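Local coordinates for protein ATP-dependent DNA helicase PIF1 (Candida albicans, PDB 7OTJ) that couples ATP hydrolysis to 5'-3' unwinding of DNA, and probably resolves G-quadruplexes and helps maintain nuclear and mitochondrial genome stability, at residues L251-D265 against A283-V295. Sequence-based numbering, arbitrary orientation.
Sequences LNTIQGDVVVYNSVD and APQVLNLKVGAQV
K290 threads its chain, extended beyond CG, between L251, I254 and V258, and its ammonium group reaches two backbone carbonyls at the end of helix 240-253. NZ donates to L251 O at 2.7 Å and lies close to I254 O as well, where the modelled distance is too short to be relied on. A lysine suits this place: its methylenes lie against apolar neighbours, CG 3.5 Å from V258 CB and CD against I254 CB, while its charge meets carbonyls where a helix runs out, an end whose dipole would probably favour a cation. L251, with CG anti to the backbone N (chi1 -173°), sends CD1 to A293 CB at 3.8 Å and CD2 to N288 CB, and its side chain also touches W448. G292, with positive phi, fits the type II turn K290 to A293.

From there strands 259-262 and 286-289 run antiparallel. V259 and L289, then Y261 and L287, are hydrogen-bonded pairs, with L289 N to V259 O at 2.9 Å and nearly straight (172°). Y261 and L289 belong to the packed face: L289 CD1 meets the ring edge at CE2, 4.2 Å away, and F316 and P404 close over both, while Y261 OH bonds to K402 O. The other face, bearing V260, N262, V286 and N288, is looser and largely solvent-facing. There beta-branched valines suit the extended backbone, V260 CG1 touching V286 CG1 at 3.8 Å, and polar N262 and N288 suit the solvent, N288 OD1 lying beside V260 CG2.

Helix, short loop and antiparallel strand pair thus lead into the beta sheet of the Pif1 2B domain, assigned by sequence to the SH3-like clan.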
ATOM      1  N   LEU A 251      11.131 -19.512  -7.062  1.00 80.75           N
ATOM      2  CA  LEU A 251      12.471 -19.301  -7.604  1.00 81.20           C
ATOM      3  C   LEU A 251      13.231 -20.618  -7.735  1.00 89.05           C
ATOM      4  O   LEU A 251      13.951 -20.828  -8.718  1.00 90.64           O
ATOM      5  CB  LEU A 251      13.248 -18.312  -6.733  1.00 74.64           C
ATOM      6  CG  LEU A 251      14.608 -17.873  -7.297  1.00 82.45           C
ATOM      7  CD1 LEU A 251      14.430 -16.913  -8.465  1.00 73.64           C
ATOM      8  CD2 LEU A 251      15.504 -17.264  -6.231  1.00 76.11           C
ATOM      9  N   ASN A 252      13.080 -21.520  -6.759  1.00 92.70           N
ATOM     10  CA  ASN A 252      13.871 -22.747  -6.736  1.00 89.31           C
ATOM     11  C   ASN A 252      13.440 -23.751  -7.797  1.00 95.11           C
ATOM     12  O   ASN A 252      14.190 -24.694  -8.075  1.00104.94           O
ATOM     13  CB  ASN A 252      13.795 -23.403  -5.355  1.00 91.35           C
ATOM     14  CG  ASN A 252      14.733 -22.763  -4.349  1.00 93.54           C
ATOM     15  OD1 ASN A 252      15.784 -22.234  -4.710  1.00 99.21           O
ATOM     16  ND2 ASN A 252      14.360 -22.817  -3.075  1.00 98.09           N
ATOM     17  N   THR A 253      12.257 -23.581  -8.393  1.00 93.22           N
ATOM     18  CA  THR A 253      11.844 -24.484  -9.462  1.00 97.73           C
ATOM     19  C   THR A 253      12.482 -24.090 -10.790  1.00101.70           C
ATOM     20  O   THR A 253      12.876 -24.960 -11.577  1.00114.11           O
ATOM     21  CB  THR A 253      10.315 -24.514  -9.574  1.00 91.03           C
ATOM     22  OG1 THR A 253       9.807 -23.183  -9.728  1.00 97.75           O
ATOM     23  CG2 THR A 253       9.700 -25.144  -8.330  1.00 82.65           C
ATOM     24  N   ILE A 254      12.587 -22.784 -11.051  1.00 85.17           N
ATOM     25  CA  ILE A 254      13.315 -22.291 -12.214  1.00 92.06           C
ATOM     26  C   ILE A 254      14.753 -22.793 -12.180  1.00103.70           C
ATOM     27  O   ILE A 254      15.431 -22.719 -11.148  1.00101.32           O
ATOM     28  CB  ILE A 254      13.265 -20.755 -12.257  1.00 94.53           C
ATOM     29  CG1 ILE A 254      11.823 -20.257 -12.180  1.00 94.27           C
ATOM     30  CG2 ILE A 254      13.931 -20.223 -13.514  1.00 91.58           C
ATOM     31  CD1 ILE A 254      11.708 -18.754 -12.301  1.00 81.81           C
ATOM     32  N   GLN A 255      15.218 -23.335 -13.304  1.00103.99           N
ATOM     33  CA  GLN A 255      16.631 -23.625 -13.497  1.00 96.58           C
ATOM     34  C   GLN A 255      17.317 -22.399 -14.084  1.00105.12           C
ATOM     35  O   GLN A 255      16.668 -21.511 -14.642  1.00116.94           O
ATOM     36  CB  GLN A 255      16.819 -24.829 -14.419  1.00104.42           C
ATOM     37  CG  GLN A 255      15.847 -25.965 -14.165  1.00107.94           C
ATOM     38  CD  GLN A 255      15.924 -26.495 -12.748  1.00126.01           C
ATOM     39  OE1 GLN A 255      16.978 -26.453 -12.112  1.00146.77           O
ATOM     40  NE2 GLN A 255      14.802 -26.994 -12.242  1.00120.57           N
ATOM     41  N   GLY A 256      18.645 -22.365 -13.998  1.00105.09           N
ATOM     42  CA  GLY A 256      19.294 -21.113 -14.334  1.00104.48           C
ATOM     43  C   GLY A 256      20.352 -20.553 -13.405  1.00109.85           C
ATOM     44  O   GLY A 256      20.747 -19.396 -13.582  1.00109.84           O
ATOM     45  N   ASP A 257      20.811 -21.324 -12.413  1.00106.01           N
ATOM     46  CA  ASP A 257      22.029 -20.974 -11.672  1.00113.16           C
ATOM     47  C   ASP A 257      21.924 -19.595 -11.006  1.00104.48           C
ATOM     48  O   ASP A 257      22.658 -18.661 -11.331  1.00120.60           O
ATOM     49  CB  ASP A 257      23.250 -21.050 -12.597  1.00114.30           C
ATOM     50  CG  ASP A 257      24.487 -21.566 -11.893  1.00103.86           C
ATOM     51  OD1 ASP A 257      24.658 -21.281 -10.689  1.00104.60           O
ATOM     52  OD2 ASP A 257      25.290 -22.260 -12.550  1.00107.07           O
ATOM     53  N   VAL A 258      20.972 -19.494 -10.071  1.00 81.04           N
ATOM     54  CA  VAL A 258      20.459 -18.220  -9.569  1.00 90.79           C
ATOM     55  C   VAL A 258      21.560 -17.213  -9.253  1.00 83.86           C
ATOM     56  O   VAL A 258      22.574 -17.535  -8.623  1.00 78.03           O
ATOM     57  CB  VAL A 258      19.614 -18.479  -8.309  1.00 90.73           C
ATOM     58  CG1 VAL A 258      20.370 -19.387  -7.349  1.00 89.18           C
ATOM     59  CG2 VAL A 258      19.242 -17.169  -7.623  1.00 74.66           C
ATOM     60  N   VAL A 259      21.333 -15.964  -9.688  1.00 76.01           N
ATOM     61  CA  VAL A 259      22.239 -14.842  -9.474  1.00 81.09           C
ATOM     62  C   VAL A 259      21.927 -14.207  -8.126  1.00 67.62           C
ATOM     63  O   VAL A 259      20.762 -13.960  -7.793  1.00 66.47           O
ATOM     64  CB  VAL A 259      22.103 -13.815 -10.614  1.00 76.19           C
ATOM     65  CG1 VAL A 259      23.038 -12.633 -10.392  1.00 70.78           C
ATOM     66  CG2 VAL A 259      22.356 -14.471 -11.962  1.00 70.27           C
ATOM     67  N   VAL A 260      22.972 -13.918  -7.357  1.00 65.10           N
ATOM     68  CA  VAL A 260      22.841 -13.404  -5.998  1.00 67.53           C
ATOM     69  C   VAL A 260      23.449 -12.011  -5.959  1.00 62.61           C
ATOM     70  O   VAL A 260      24.644 -11.838  -6.234  1.00 63.41           O
ATOM     71  CB  VAL A 260      23.516 -14.319  -4.964  1.00 77.38           C
ATOM     72  CG1 VAL A 260      23.401 -13.712  -3.572  1.00 61.40           C
ATOM     73  CG2 VAL A 260      22.906 -15.715  -5.004  1.00 72.42           C
ATOM     74  N   TYR A 261      22.630 -11.025  -5.619  1.00 63.46           N
ATOM     75  CA  TYR A 261      23.058  -9.637  -5.516  1.00 70.19           C
ATOM     76  C   TYR A 261      23.039  -9.248  -4.045  1.00 59.68           C
ATOM     77  O   TYR A 261      21.967  -9.063  -3.461  1.00 58.92           O
ATOM     78  CB  TYR A 261      22.147  -8.713  -6.320  1.00 69.48           C
ATOM     79  CG  TYR A 261      22.304  -8.795  -7.814  1.00 63.29           C
ATOM     80  CD1 TYR A 261      23.454  -8.332  -8.433  1.00 64.43           C
ATOM     81  CD2 TYR A 261      21.285  -9.302  -8.612  1.00 63.92           C
ATOM     82  CE1 TYR A 261      23.596  -8.387  -9.802  1.00 79.53           C
ATOM     83  CE2 TYR A 261      21.418  -9.360  -9.984  1.00 65.65           C
ATOM     84  CZ  TYR A 261      22.578  -8.901 -10.573  1.00 73.52           C
ATOM     85  OH  TYR A 261      22.726  -8.952 -11.938  1.00 81.88           O
ATOM     86  N   ASN A 262      24.218  -9.118  -3.449  1.00 61.66           N
ATOM     87  CA  ASN A 262      24.328  -8.649  -2.078  1.00 59.65           C
ATOM     88  C   ASN A 262      24.328  -7.128  -2.049  1.00 59.87           C
ATOM     89  O   ASN A 262      24.926  -6.477  -2.912  1.00 59.07           O
ATOM     90  CB  ASN A 262      25.596  -9.195  -1.420  1.00 58.50           C
ATOM     91  CG  ASN A 262      25.556 -10.702  -1.246  1.00 71.85           C
ATOM     92  OD1 ASN A 262      24.528 -11.269  -0.865  1.00 66.95           O
ATOM     93  ND2 ASN A 262      26.676 -11.360  -1.529  1.00 70.89           N
ATOM     94  N   SER A 263      23.649  -6.568  -1.053  1.00 58.66           N
ATOM     95  CA  SER A 263      23.592  -5.124  -0.900  1.00 62.14           C
ATOM     96  C   SER A 263      24.853  -4.611  -0.224  1.00 56.60           C
ATOM     97  O   SER A 263      25.452  -5.282   0.620  1.00 56.25           O
ATOM     98  CB  SER A 263      22.373  -4.715  -0.068  1.00 63.22           C
ATOM     99  OG  SER A 263      22.508  -5.159   1.273  1.00 59.11           O
ATOM    100  N   VAL A 264      25.234  -3.390  -0.581  1.00 64.06           N
ATOM    101  CA  VAL A 264      26.337  -2.694   0.069  1.00 62.13           C
ATOM    102  C   VAL A 264      25.731  -1.820   1.158  1.00 56.18           C
ATOM    103  O   VAL A 264      25.021  -0.855   0.865  1.00 57.46           O
ATOM    104  CB  VAL A 264      27.151  -1.860  -0.924  1.00 67.23           C
ATOM    105  CG1 VAL A 264      28.301  -1.166  -0.205  1.00 58.92           C
ATOM    106  CG2 VAL A 264      27.660  -2.739  -2.060  1.00 59.90           C
ATOM    107  N   ASP A 265      25.987  -2.177   2.413  1.00 62.64           N
ATOM    108  CA  ASP A 265      25.400  -1.513   3.570  1.00 57.52           C
ATOM    109  C   ASP A 265      26.484  -0.749   4.317  1.00 59.42           C
ATOM    110  O   ASP A 265      27.455  -1.348   4.789  1.00 65.98           O
ATOM    111  CB  ASP A 265      24.721  -2.530   4.488  1.00 56.73           C
ATOM    112  CG  ASP A 265      23.429  -3.077   3.900  1.00 60.07           C
ATOM    113  OD1 ASP A 265      23.046  -2.640   2.793  1.00 57.70           O
ATOM    114  OD2 ASP A 265      22.791  -3.939   4.544  1.00 55.24           O
ATOM    115  N   ALA A 283      14.289  -2.357   0.277  1.00 61.74           N
ATOM    116  CA  ALA A 283      15.311  -2.957  -0.565  1.00 58.99           C
ATOM    117  C   ALA A 283      15.949  -4.130   0.173  1.00 62.07           C
ATOM    118  O   ALA A 283      16.361  -3.976   1.334  1.00 62.40           O
ATOM    119  CB  ALA A 283      16.372  -1.922  -0.937  1.00 54.46           C
ATOM    120  N   PRO A 284      16.064  -5.297  -0.451  1.00 63.83           N
ATOM    121  CA  PRO A 284      16.519  -6.480   0.281  1.00 54.08           C
ATOM    122  C   PRO A 284      18.030  -6.528   0.431  1.00 59.32           C
ATOM    123  O   PRO A 284      18.788  -6.099  -0.441  1.00 56.83           O
ATOM    124  CB  PRO A 284      16.021  -7.638  -0.591  1.00 54.18           C
ATOM    125  CG  PRO A 284      16.030  -7.073  -1.967  1.00 55.27           C
ATOM    126  CD  PRO A 284      15.614  -5.629  -1.814  1.00 60.88           C
ATOM    127  N   GLN A 285      18.461  -7.081   1.565  1.00 58.23           N
ATOM    128  CA  GLN A 285      19.888  -7.275   1.784  1.00 62.84           C
ATOM    129  C   GLN A 285      20.466  -8.273   0.784  1.00 62.78           C
ATOM    130  O   GLN A 285      21.570  -8.071   0.260  1.00 55.22           O
ATOM    131  CB  GLN A 285      20.147  -7.728   3.218  1.00 54.86           C
ATOM    132  CG  GLN A 285      21.614  -7.703   3.592  1.00 61.91           C
ATOM    133  CD  GLN A 285      21.882  -8.420   4.890  1.00 69.98           C
ATOM    134  OE1 GLN A 285      21.120  -9.300   5.293  1.00 72.29           O
ATOM    135  NE2 GLN A 285      22.964  -8.047   5.560  1.00 77.99           N
ATOM    136  N   VAL A 286      19.750  -9.367   0.524  1.00 54.53           N
ATOM    137  CA  VAL A 286      20.136 -10.352  -0.483  1.00 59.13           C
ATOM    138  C   VAL A 286      19.011 -10.454  -1.509  1.00 58.95           C
ATOM    139  O   VAL A 286      17.887 -10.847  -1.170  1.00 57.99           O
ATOM    140  CB  VAL A 286      20.439 -11.723   0.141  1.00 66.79           C
ATOM    141  CG1 VAL A 286      20.863 -12.722  -0.930  1.00 63.36           C
ATOM    142  CG2 VAL A 286      21.516 -11.592   1.214  1.00 63.38           C
ATOM    143  N   LEU A 287      19.314 -10.104  -2.761  1.00 65.16           N
ATOM    144  CA  LEU A 287      18.363 -10.151  -3.872  1.00 58.62           C
ATOM    145  C   LEU A 287      18.735 -11.327  -4.769  1.00 59.46           C
ATOM    146  O   LEU A 287      19.747 -11.274  -5.478  1.00 60.45           O
ATOM    147  CB  LEU A 287      18.366  -8.837  -4.656  1.00 58.58           C
ATOM    148  CG  LEU A 287      17.477  -8.755  -5.899  1.00 59.63           C
ATOM    149  CD1 LEU A 287      16.027  -9.024  -5.546  1.00 59.03           C
ATOM    150  CD2 LEU A 287      17.614  -7.404  -6.578  1.00 60.18           C
ATOM    151  N   ASN A 288      17.932 -12.391  -4.728  1.00 63.05           N
ATOM    152  CA  ASN A 288      18.172 -13.587  -5.530  1.00 60.97           C
ATOM    153  C   ASN A 288      17.291 -13.550  -6.773  1.00 62.05           C
ATOM    154  O   ASN A 288      16.067 -13.437  -6.664  1.00 70.26           O
ATOM    155  CB  ASN A 288      17.896 -14.854  -4.721  1.00 60.71           C
ATOM    156  CG  ASN A 288      18.801 -14.982  -3.510  1.00 59.85           C
ATOM    157  OD1 ASN A 288      19.988 -15.290  -3.638  1.00 69.07           O
ATOM    158  ND2 ASN A 288      18.240 -14.767  -2.327  1.00 58.53           N
ATOM    159  N   LEU A 289      17.910 -13.662  -7.947  1.00 63.54           N
ATOM    160  CA  LEU A 289      17.191 -13.551  -9.209  1.00 67.54           C
ATOM    161  C   LEU A 289      17.625 -14.653 -10.163  1.00 73.00           C
ATOM    162  O   LEU A 289      18.822 -14.910 -10.315  1.00 80.09           O
ATOM    163  CB  LEU A 289      17.427 -12.180  -9.857  1.00 68.11           C
ATOM    164  CG  LEU A 289      16.913 -10.939  -9.121  1.00 63.68           C
ATOM    165  CD1 LEU A 289      17.240  -9.684  -9.912  1.00 64.64           C
ATOM    166  CD2 LEU A 289      15.420 -11.041  -8.872  1.00 63.16           C
ATOM    167  N   LYS A 290      16.653 -15.311 -10.791  1.00 77.00           N
ATOM    168  CA  LYS A 290      16.903 -16.175 -11.936  1.00 74.28           C
ATOM    169  C   LYS A 290      16.313 -15.531 -13.185  1.00 75.59           C
ATOM    170  O   LYS A 290      15.746 -14.437 -13.143  1.00 77.21           O
ATOM    171  CB  LYS A 290      16.307 -17.569 -11.721  1.00 73.93           C
ATOM    172  CG  LYS A 290      17.060 -18.430 -10.735  1.00 77.48           C
ATOM    173  CD  LYS A 290      16.365 -19.756 -10.504  1.00 82.27           C
ATOM    174  CE  LYS A 290      17.120 -20.602  -9.492  1.00 76.26           C
ATOM    175  NZ  LYS A 290      16.414 -21.871  -9.179  1.00 88.26           N
ATOM    176  N   VAL A 291      16.426 -16.231 -14.304  1.00 82.13           N
ATOM    177  CA  VAL A 291      15.796 -15.770 -15.534  1.00 78.84           C
ATOM    178  C   VAL A 291      14.317 -16.126 -15.489  1.00 82.82           C
ATOM    179  O   VAL A 291      13.949 -17.280 -15.235  1.00 78.31           O
ATOM    180  CB  VAL A 291      16.490 -16.374 -16.761  1.00 83.22           C
ATOM    181  CG1 VAL A 291      15.852 -15.842 -18.030  1.00 83.60           C
ATOM    182  CG2 VAL A 291      17.980 -16.051 -16.722  1.00 76.39           C
ATOM    183  N   GLY A 292      13.463 -15.128 -15.709  1.00 82.44           N
ATOM    184  CA  GLY A 292      12.029 -15.316 -15.660  1.00 74.01           C
ATOM    185  C   GLY A 292      11.400 -15.131 -14.296  1.00 85.99           C
ATOM    186  O   GLY A 292      10.174 -15.260 -14.177  1.00 82.65           O
ATOM    187  N   ALA A 293      12.193 -14.838 -13.267  1.00 83.68           N
ATOM    188  CA  ALA A 293      11.657 -14.656 -11.926  1.00 84.40           C
ATOM    189  C   ALA A 293      10.745 -13.437 -11.873  1.00 75.96           C
ATOM    190  O   ALA A 293      11.082 -12.371 -12.397  1.00 77.82           O
ATOM    191  CB  ALA A 293      12.796 -14.510 -10.919  1.00 80.31           C
ATOM    192  N   GLN A 294       9.573 -13.608 -11.267  1.00 71.01           N
ATOM    193  CA  GLN A 294       8.671 -12.486 -11.052  1.00 77.56           C
ATOM    194  C   GLN A 294       9.308 -11.456 -10.123  1.00 76.20           C
ATOM    195  O   GLN A 294       9.879 -11.802  -9.087  1.00 73.16           O
ATOM    196  CB  GLN A 294       7.356 -12.994 -10.463  1.00 78.29           C
ATOM    197  CG  GLN A 294       6.166 -12.098 -10.714  1.00 82.00           C
ATOM    198  CD  GLN A 294       5.691 -12.155 -12.151  1.00 92.15           C
ATOM    199  OE1 GLN A 294       6.163 -12.971 -12.948  1.00 86.41           O
ATOM    200  NE2 GLN A 294       4.748 -11.289 -12.491  1.00 91.10           N
ATOM    201  N   VAL A 295       9.171 -10.173 -10.471  1.00 75.93           N
ATOM    202  CA  VAL A 295       9.779  -9.094  -9.698  1.00 68.67           C
ATOM    203  C   VAL A 295       8.842  -7.898  -9.661  1.00 68.28           C
ATOM    204  O   VAL A 295       7.937  -7.757 -10.484  1.00 79.38           O
ATOM    205  CB  VAL A 295      11.145  -8.627 -10.251  1.00 63.99           C
ATOM    206  CG1 VAL A 295      12.219  -9.685 -10.050  1.00 63.95           C
ATOM    207  CG2 VAL A 295      11.009  -8.237 -11.706  1.00 65.80           C
TER